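PDB 1PSW: Adp-heptose LPS heptosyltransferase II from Escherichia coli, which transfers a heptose from ADP-L-glycero-beta-D-manno-heptose to heptosyl-Kdo2-lipid A, adding the second heptose of the lipopolysaccharide core. Local coordinates for residues D119-D124 with Y140-M145; S19-L24 with Y85-S90. All coordinates share one frame; numbering follows the deposited sequence.

In the fold
From the N terminus, the chain runs through strand 2-6 into helix 11-27, adds strands 32-37 and 51-56 on one flank of strand 2-6, and returns to lay strand 83-86 on its other flank. There contact 2 closes the first and longer loop, joining 19-24 to 85-90. Strands 104-108 and 119-121 then extend the sheet, and after helix 131-137 contact 1 closes a short loop between 119-124 and 140-145. The two loops follow in series, neither nested nor crossed. Their centres lie about 13 Å apart, and Tyr140 OH packs 3.6 Å from Thr23 CG2, so the loop of contact 1 packs on the helix of contact 2, and both reach one Rossmann-like sheet of the GT-B fold.

Contact 1. Residues D119-D124 with Y140-M145; sequences DVRVLD and YDKGIM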
ATOM      1  N   ASP A 119     -19.354  10.494 -16.072  1.00 43.06           N
ATOM      2  CA  ASP A 119     -18.400   9.797 -16.923  1.00 41.76           C
ATOM      3  C   ASP A 119     -18.159   8.426 -16.301  1.00 42.19           C
ATOM      4  O   ASP A 119     -17.036   8.077 -15.931  1.00 42.91           O
ATOM      5  CB  ASP A 119     -17.095  10.593 -17.019  1.00 42.64           C
ATOM      6  CG  ASP A 119     -16.055   9.915 -17.894  1.00 43.73           C
ATOM      7  OD1 ASP A 119     -16.439   9.192 -18.834  1.00 46.62           O
ATOM      8  OD2 ASP A 119     -14.848  10.120 -17.652  1.00 42.92           O
ATOM      9  N   VAL A 120     -19.243   7.665 -16.182  1.00 40.67           N
ATOM     10  CA  VAL A 120     -19.215   6.328 -15.603  1.00 39.65           C
ATOM     11  C   VAL A 120     -18.555   5.323 -16.540  1.00 38.67           C
ATOM     12  O   VAL A 120     -18.806   5.321 -17.746  1.00 38.97           O
ATOM     13  CB  VAL A 120     -20.651   5.848 -15.279  1.00 41.49           C
ATOM     14  CG1 VAL A 120     -21.500   5.854 -16.543  1.00 42.67           C
ATOM     15  CG2 VAL A 120     -20.619   4.457 -14.667  1.00 42.65           C
ATOM     16  N   ARG A 121     -17.703   4.474 -15.979  1.00 35.92           N
ATOM     17  CA  ARG A 121     -17.011   3.458 -16.762  1.00 34.79           C
ATOM     18  C   ARG A 121     -17.532   2.091 -16.324  1.00 33.13           C
ATOM     19  O   ARG A 121     -17.517   1.772 -15.136  1.00 31.57           O
ATOM     20  CB  ARG A 121     -15.497   3.541 -16.519  1.00 34.88           C
ATOM     21  CG  ARG A 121     -14.879   4.935 -16.674  1.00 34.47           C
ATOM     22  CD  ARG A 121     -15.014   5.469 -18.091  1.00 34.51           C
ATOM     23  NE  ARG A 121     -14.379   6.779 -18.265  1.00 34.45           N
ATOM     24  CZ  ARG A 121     -13.065   6.983 -18.316  1.00 34.30           C
ATOM     25  NH1 ARG A 121     -12.221   5.963 -18.208  1.00 31.26           N
ATOM     26  NH2 ARG A 121     -12.592   8.211 -18.488  1.00 32.00           N
ATOM     27  N   VAL A 122     -18.005   1.291 -17.276  1.00 34.12           N
ATOM     28  CA  VAL A 122     -18.522  -0.040 -16.958  1.00 34.78           C
ATOM     29  C   VAL A 122     -17.342  -0.997 -16.908  1.00 34.40           C
ATOM     30  O   VAL A 122     -16.622  -1.165 -17.894  1.00 32.14           O
ATOM     31  CB  VAL A 122     -19.519  -0.546 -18.022  1.00 36.11           C
ATOM     32  CG1 VAL A 122     -20.167  -1.832 -17.547  1.00 35.85           C
ATOM     33  CG2 VAL A 122     -20.568   0.513 -18.301  1.00 38.60           C
ATOM     34  N   LEU A 123     -17.164  -1.634 -15.758  1.00 34.97           N
ATOM     35  CA  LEU A 123     -16.055  -2.547 -15.542  1.00 35.94           C
ATOM     36  C   LEU A 123     -16.236  -3.980 -16.031  1.00 37.17           C
ATOM     37  O   LEU A 123     -17.219  -4.647 -15.714  1.00 36.66           O
ATOM     38  CB  LEU A 123     -15.704  -2.562 -14.051  1.00 35.21           C
ATOM     39  CG  LEU A 123     -14.564  -3.478 -13.602  1.00 35.98           C
ATOM     40  CD1 LEU A 123     -13.281  -3.091 -14.319  1.00 34.18           C
ATOM     41  CD2 LEU A 123     -14.390  -3.375 -12.092  1.00 34.73           C
ATOM     42  N   ASP A 124     -15.261  -4.439 -16.809  1.00 37.81           N
ATOM     43  CA  ASP A 124     -15.234  -5.799 -17.337  1.00 37.54           C
ATOM     44  C   ASP A 124     -14.036  -6.425 -16.621  1.00 36.37           C
ATOM     45  O   ASP A 124     -12.895  -6.264 -17.053  1.00 35.06           O
ATOM     46  CB  ASP A 124     -14.988  -5.777 -18.849  1.00 39.20           C
ATOM     47  CG  ASP A 124     -15.050  -7.160 -19.476  1.00 40.97           C
ATOM     48  OD1 ASP A 124     -14.639  -8.138 -18.817  1.00 40.18           O
ATOM     49  OD2 ASP A 124     -15.496  -7.274 -20.635  1.00 44.03           O
ATOM     50  N   TYR A 140      -7.678   7.977 -19.009  1.00 26.48           N
ATOM     51  CA  TYR A 140      -7.914   8.027 -20.446  1.00 28.33           C
ATOM     52  C   TYR A 140      -9.389   8.203 -20.773  1.00 29.83           C
ATOM     53  O   TYR A 140     -10.263   7.905 -19.952  1.00 29.89           O
ATOM     54  CB  TYR A 140      -7.369   6.754 -21.102  1.00 26.01           C
ATOM     55  CG  TYR A 140      -5.868   6.634 -20.963  1.00 24.53           C
ATOM     56  CD1 TYR A 140      -5.012   7.354 -21.792  1.00 22.30           C
ATOM     57  CD2 TYR A 140      -5.303   5.843 -19.962  1.00 22.87           C
ATOM     58  CE1 TYR A 140      -3.626   7.292 -21.626  1.00 20.67           C
ATOM     59  CE2 TYR A 140      -3.923   5.774 -19.788  1.00 21.07           C
ATOM     60  CZ  TYR A 140      -3.092   6.499 -20.622  1.00 21.66           C
ATOM     61  OH  TYR A 140      -1.730   6.408 -20.450  1.00 21.15           O
ATOM     62  N   ASP A 141      -9.668   8.696 -21.977  1.00 33.27           N
ATOM     63  CA  ASP A 141     -11.047   8.916 -22.406  1.00 36.94           C
ATOM     64  C   ASP A 141     -11.825   7.606 -22.440  1.00 37.11           C
ATOM     65  O   ASP A 141     -11.281   6.558 -22.781  1.00 35.56           O
ATOM     66  CB  ASP A 141     -11.077   9.580 -23.784  1.00 40.70           C
ATOM     67  CG  ASP A 141     -10.408  10.942 -23.787  1.00 44.41           C
ATOM     68  OD1 ASP A 141     -10.779  11.790 -22.946  1.00 44.74           O
ATOM     69  OD2 ASP A 141      -9.514  11.167 -24.631  1.00 47.73           O
ATOM     70  N   LYS A 142     -13.104   7.680 -22.092  1.00 40.26           N
ATOM     71  CA  LYS A 142     -13.977   6.512 -22.047  1.00 44.41           C
ATOM     72  C   LYS A 142     -13.892   5.562 -23.246  1.00 46.52           C
ATOM     73  O   LYS A 142     -13.379   4.448 -23.130  1.00 47.79           O
ATOM     74  CB  LYS A 142     -15.431   6.959 -21.857  1.00 44.97           C
ATOM     75  CG  LYS A 142     -16.377   5.831 -21.490  1.00 48.08           C
ATOM     76  CD  LYS A 142     -17.805   6.327 -21.379  1.00 50.09           C
ATOM     77  CE  LYS A 142     -18.741   5.214 -20.945  1.00 50.99           C
ATOM     78  NZ  LYS A 142     -20.156   5.678 -20.890  1.00 52.52           N
ATOM     79  N   GLY A 143     -14.393   6.000 -24.394  1.00 48.12           N
ATOM     80  CA  GLY A 143     -14.374   5.149 -25.573  1.00 50.33           C
ATOM     81  C   GLY A 143     -13.028   4.940 -26.243  1.00 51.31           C
ATOM     82  O   GLY A 143     -12.919   5.060 -27.463  1.00 53.37           O
ATOM     83  N   ILE A 144     -12.001   4.619 -25.464  1.00 50.59           N
ATOM     84  CA  ILE A 144     -10.676   4.400 -26.034  1.00 50.16           C
ATOM     85  C   ILE A 144     -10.081   3.071 -25.574  1.00 49.70           C
ATOM     86  O   ILE A 144      -9.577   2.294 -26.384  1.00 50.43           O
ATOM     87  CB  ILE A 144      -9.697   5.529 -25.644  1.00 51.46           C
ATOM     88  CG1 ILE A 144     -10.303   6.895 -25.976  1.00 52.34           C
ATOM     89  CG2 ILE A 144      -8.379   5.349 -26.382  1.00 50.70           C
ATOM     90  CD1 ILE A 144     -10.586   7.113 -27.449  1.00 52.86           C
HETATM   91  N   MSE A 145     -10.139   2.816 -24.271  1.00 48.45           N
HETATM   92  CA  MSE A 145      -9.597   1.585 -23.708  1.00 47.13           C
HETATM   93  C   MSE A 145     -10.687   0.532 -23.493  1.00 44.96           C
HETATM   94  O   MSE A 145     -11.665   0.779 -22.788  1.00 43.16           O
HETATM   95  CB  MSE A 145      -8.913   1.866 -22.359  1.00 50.77           C
HETATM   96  CG  MSE A 145      -7.913   3.034 -22.326  1.00 52.28           C
HETATM   97 SE   MSE A 145      -6.470   2.927 -23.627  1.00 63.19          SE
HETATM   98  CE  MSE A 145      -6.175   4.820 -23.922  1.00 55.19           C
TER
HETATM   99  O   HOH W   1     -14.177   9.959 -20.903  1.00 54.31           O
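Arg121 reaches from the last strand of the sheet to the backbone of the loop at 140-145, its NH2 giving a hydrogen bond of 2.8 Å to Tyr140 O. The bond is bent, with an angle of 130° at the hydrogen, and the oxygen is tilted out of the guanidinium plane. A turn at chi2 (-63°) folds the arginine chain, which is extended again at chi3, and this brings the guanidinium back beside Asp119. The arginine grips the Asp119 carboxylate side-on, through NE and NH2: Arg121 NE donates to Asp119 OD1 at 3.2 Å almost in the guanidinium plane, and Arg121 NH2 forms a salt bridge with Asp119 OD2 at 3.1 Å. Two such bonds restrict rotation of the head, and a further bond from Thr106 OG1 to Asp119 OD2 steadies the acid in turn. Strand 119-121 is the outermost of the parallel sheet in this Rossmann-like domain, paired with strand 104-108; the ion pair, formed within this edge strand, orients the guanidinium, whose NH2 then holds the loop after helix 131-137 through Tyr140 O. Lys142 runs antiparallel alongside the arginine side chain, fully extended, with its CG 3.7 Å from Arg121 CD; a long aliphatic stem suits this exposed place because it lies along Arg121 CD and NE while carrying its charge outward. Further along, its CE passes 3.2 Å from Val120 O. Lys142 N stands over one face of the guanidinium and gives its hydrogen to a water at 2.8 Å, which in turn donates to Asp119 OD1, linking loop and strand a second time.

Contact 2. Residues S19-L24 with Y85-S90; sequences SLYRTL and YVLPNS
The Tyr85 ring is approached obliquely by two leucines of the helix, Leu20 and Leu24, each presenting a CD2 methyl. Leu24 comes nearer, its CD2 lying 3.6 Å from Tyr85 OH and 3.9 Å from CZ, so the methyl sits by the phenol end, while its CD1 falls 4.2 Å from CE2. The two side chains overlap alongside, pointing in opposing senses. Leu20 meets the base of the tyrosine instead, with CD2 4.3 Å from Tyr85 CB. With CG trans to its own amide nitrogen (chi1 170°), Leu20 also brings that same methyl to Leu87 CD2, at 3.9 Å, and thus wedges between Tyr85 and Leu87, two positions apart where strand 83-86 runs into its loop. The second flat group, Tyr21, adds only its phenol end, its OH 4.0 Å from Leu87 CD1. Leu87 divides its methyls, CD1 to Tyr21 and CD2 to Leu20, and leucine suits this buried place with two apolar branches and no polar atom to satisfy; the tyrosines span it with a ring and carry a hydroxyl to polar partners, Tyr21 OH to Ser17 OG and Tyr85 OH to Arg83 NH1. On the flank of the helix, Thr23 OG1 turns back to Ser19 O at 2.7 Å, spending its polarity within the helix. Helix 11-27 thus lies against the parallel sheet, connecting strand 2-6 to strand 32-37 in a beta-alpha-beta crossover: Tyr21 and Leu24 rest on Ile33, Leu87 touches Val5 of the central strand, and helix 131-137 packs alongside through Tyr135 on Leu87 and Ile136 on Thr23.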
ATOM      1  N   SER A  19      -0.447   5.303  -9.219  1.00 16.62           N
ATOM      2  CA  SER A  19      -0.282   5.071 -10.653  1.00 17.11           C
ATOM      3  C   SER A  19      -1.180   5.990 -11.468  1.00 16.94           C
ATOM      4  O   SER A  19      -0.800   6.433 -12.554  1.00 16.07           O
ATOM      5  CB  SER A  19      -0.590   3.619 -11.012  1.00 16.83           C
ATOM      6  OG  SER A  19       0.442   2.768 -10.552  1.00 19.45           O
ATOM      7  N   LEU A  20      -2.378   6.262 -10.961  1.00 16.25           N
ATOM      8  CA  LEU A  20      -3.278   7.168 -11.655  1.00 17.14           C
ATOM      9  C   LEU A  20      -2.672   8.577 -11.643  1.00 16.28           C
ATOM     10  O   LEU A  20      -2.661   9.256 -12.670  1.00 18.18           O
ATOM     11  CB  LEU A  20      -4.664   7.190 -10.989  1.00 15.55           C
ATOM     12  CG  LEU A  20      -5.606   8.290 -11.502  1.00 18.69           C
ATOM     13  CD1 LEU A  20      -5.881   8.100 -12.995  1.00 16.86           C
ATOM     14  CD2 LEU A  20      -6.913   8.253 -10.715  1.00 16.99           C
ATOM     15  N   TYR A  21      -2.169   9.010 -10.487  1.00 15.72           N
ATOM     16  CA  TYR A  21      -1.573  10.346 -10.368  1.00 17.90           C
ATOM     17  C   TYR A  21      -0.365  10.490 -11.296  1.00 17.63           C
ATOM     18  O   TYR A  21      -0.199  11.524 -11.952  1.00 18.96           O
ATOM     19  CB  TYR A  21      -1.142  10.647  -8.921  1.00 18.69           C
ATOM     20  CG  TYR A  21      -2.196  10.310  -7.873  1.00 20.82           C
ATOM     21  CD1 TYR A  21      -3.552  10.328  -8.191  1.00 21.24           C
ATOM     22  CD2 TYR A  21      -1.833   9.928  -6.581  1.00 20.42           C
ATOM     23  CE1 TYR A  21      -4.524   9.962  -7.261  1.00 21.77           C
ATOM     24  CE2 TYR A  21      -2.794   9.564  -5.637  1.00 20.27           C
ATOM     25  CZ  TYR A  21      -4.139   9.580  -5.990  1.00 21.64           C
ATOM     26  OH  TYR A  21      -5.095   9.186  -5.090  1.00 23.78           O
ATOM     27  N   ARG A  22       0.476   9.458 -11.347  1.00 16.14           N
ATOM     28  CA  ARG A  22       1.644   9.478 -12.218  1.00 17.98           C
ATOM     29  C   ARG A  22       1.197   9.524 -13.673  1.00 18.73           C
ATOM     30  O   ARG A  22       1.794  10.216 -14.490  1.00 18.06           O
ATOM     31  CB  ARG A  22       2.518   8.237 -11.996  1.00 19.24           C
ATOM     32  CG  ARG A  22       3.281   8.186 -10.675  1.00 18.50           C
ATOM     33  CD  ARG A  22       4.327   7.086 -10.715  1.00 18.81           C
ATOM     34  NE  ARG A  22       5.387   7.405 -11.666  1.00 18.77           N
ATOM     35  CZ  ARG A  22       6.263   6.530 -12.153  1.00 19.59           C
ATOM     36  NH1 ARG A  22       6.218   5.256 -11.789  1.00 17.67           N
ATOM     37  NH2 ARG A  22       7.205   6.937 -12.997  1.00 20.33           N
ATOM     38  N   THR A  23       0.145   8.780 -13.998  1.00 18.76           N
ATOM     39  CA  THR A  23      -0.350   8.754 -15.364  1.00 18.03           C
ATOM     40  C   THR A  23      -0.993  10.088 -15.749  1.00 18.90           C
ATOM     41  O   THR A  23      -0.823  10.560 -16.876  1.00 21.06           O
ATOM     42  CB  THR A  23      -1.356   7.601 -15.568  1.00 16.72           C
ATOM     43  OG1 THR A  23      -0.729   6.366 -15.208  1.00 16.93           O
ATOM     44  CG2 THR A  23      -1.797   7.519 -17.024  1.00 15.84           C
ATOM     45  N   LEU A  24      -1.711  10.706 -14.817  1.00 19.38           N
ATOM     46  CA  LEU A  24      -2.361  11.985 -15.090  1.00 19.52           C
ATOM     47  C   LEU A  24      -1.354  13.072 -15.440  1.00 20.23           C
ATOM     48  O   LEU A  24      -1.588  13.881 -16.331  1.00 20.71           O
ATOM     49  CB  LEU A  24      -3.187  12.434 -13.884  1.00 18.98           C
ATOM     50  CG  LEU A  24      -4.516  11.710 -13.662  1.00 19.00           C
ATOM     51  CD1 LEU A  24      -5.072  12.076 -12.299  1.00 18.79           C
ATOM     52  CD2 LEU A  24      -5.494  12.071 -14.760  1.00 18.27           C
ATOM     53  N   TYR A  85     -12.046  12.519  -9.812  1.00 22.42           N
ATOM     54  CA  TYR A  85     -11.944  11.071  -9.978  1.00 22.09           C
ATOM     55  C   TYR A  85     -12.324  10.425  -8.653  1.00 20.87           C
ATOM     56  O   TYR A  85     -11.741  10.736  -7.617  1.00 23.26           O
ATOM     57  CB  TYR A  85     -10.512  10.663 -10.359  1.00 21.12           C
ATOM     58  CG  TYR A  85     -10.073  11.133 -11.726  1.00 20.65           C
ATOM     59  CD1 TYR A  85     -10.318  10.365 -12.868  1.00 22.48           C
ATOM     60  CD2 TYR A  85      -9.456  12.371 -11.890  1.00 20.88           C
ATOM     61  CE1 TYR A  85      -9.962  10.823 -14.133  1.00 21.53           C
ATOM     62  CE2 TYR A  85      -9.100  12.834 -13.156  1.00 22.72           C
ATOM     63  CZ  TYR A  85      -9.357  12.060 -14.269  1.00 22.21           C
ATOM     64  OH  TYR A  85      -9.026  12.524 -15.524  1.00 24.87           O
ATOM     65  N   VAL A  86     -13.306   9.535  -8.687  1.00 19.83           N
ATOM     66  CA  VAL A  86     -13.749   8.851  -7.480  1.00 20.86           C
ATOM     67  C   VAL A  86     -13.228   7.423  -7.537  1.00 20.06           C
ATOM     68  O   VAL A  86     -13.629   6.645  -8.406  1.00 21.33           O
ATOM     69  CB  VAL A  86     -15.295   8.851  -7.377  1.00 20.72           C
ATOM     70  CG1 VAL A  86     -15.741   8.236  -6.059  1.00 20.78           C
ATOM     71  CG2 VAL A  86     -15.821  10.277  -7.492  1.00 21.08           C
ATOM     72  N   LEU A  87     -12.329   7.078  -6.615  1.00 19.59           N
ATOM     73  CA  LEU A  87     -11.715   5.745  -6.597  1.00 19.05           C
ATOM     74  C   LEU A  87     -12.452   4.703  -5.772  1.00 18.52           C
ATOM     75  O   LEU A  87     -12.470   3.528  -6.130  1.00 19.53           O
ATOM     76  CB  LEU A  87     -10.250   5.863  -6.156  1.00 18.19           C
ATOM     77  CG  LEU A  87      -9.422   6.808  -7.048  1.00 18.88           C
ATOM     78  CD1 LEU A  87      -7.947   6.794  -6.629  1.00 19.53           C
ATOM     79  CD2 LEU A  87      -9.561   6.380  -8.508  1.00 19.65           C
ATOM     80  N   PRO A  88     -13.060   5.108  -4.648  1.00 20.06           N
ATOM     81  CA  PRO A  88     -13.781   4.097  -3.867  1.00 21.73           C
ATOM     82  C   PRO A  88     -14.982   3.658  -4.706  1.00 22.94           C
ATOM     83  O   PRO A  88     -15.312   4.314  -5.696  1.00 21.98           O
ATOM     84  CB  PRO A  88     -14.199   4.863  -2.611  1.00 23.00           C
ATOM     85  CG  PRO A  88     -13.122   5.904  -2.474  1.00 21.25           C
ATOM     86  CD  PRO A  88     -12.945   6.368  -3.893  1.00 20.52           C
ATOM     87  N   ASN A  89     -15.630   2.561  -4.333  1.00 24.77           N
ATOM     88  CA  ASN A  89     -16.789   2.089  -5.085  1.00 27.77           C
ATOM     89  C   ASN A  89     -18.107   2.506  -4.439  1.00 28.47           C
ATOM     90  O   ASN A  89     -19.145   2.480  -5.090  1.00 29.69           O
ATOM     91  CB  ASN A  89     -16.756   0.562  -5.215  1.00 27.38           C
ATOM     92  CG  ASN A  89     -15.714   0.082  -6.208  1.00 30.24           C
ATOM     93  OD1 ASN A  89     -15.815   0.347  -7.407  1.00 30.65           O
ATOM     94  ND2 ASN A  89     -14.703  -0.623  -5.712  1.00 33.95           N
ATOM     95  N   SER A  90     -18.060   2.899  -3.170  1.00 30.57           N
ATOM     96  CA  SER A  90     -19.267   3.289  -2.452  1.00 33.05           C
ATOM     97  C   SER A  90     -20.018   4.409  -3.157  1.00 33.66           C
ATOM     98  O   SER A  90     -19.425   5.267  -3.811  1.00 32.91           O
ATOM     99  CB  SER A  90     -18.932   3.730  -1.031  1.00 34.48           C
ATOM    100  OG  SER A  90     -18.336   5.007  -1.032  1.00 34.90           O
TER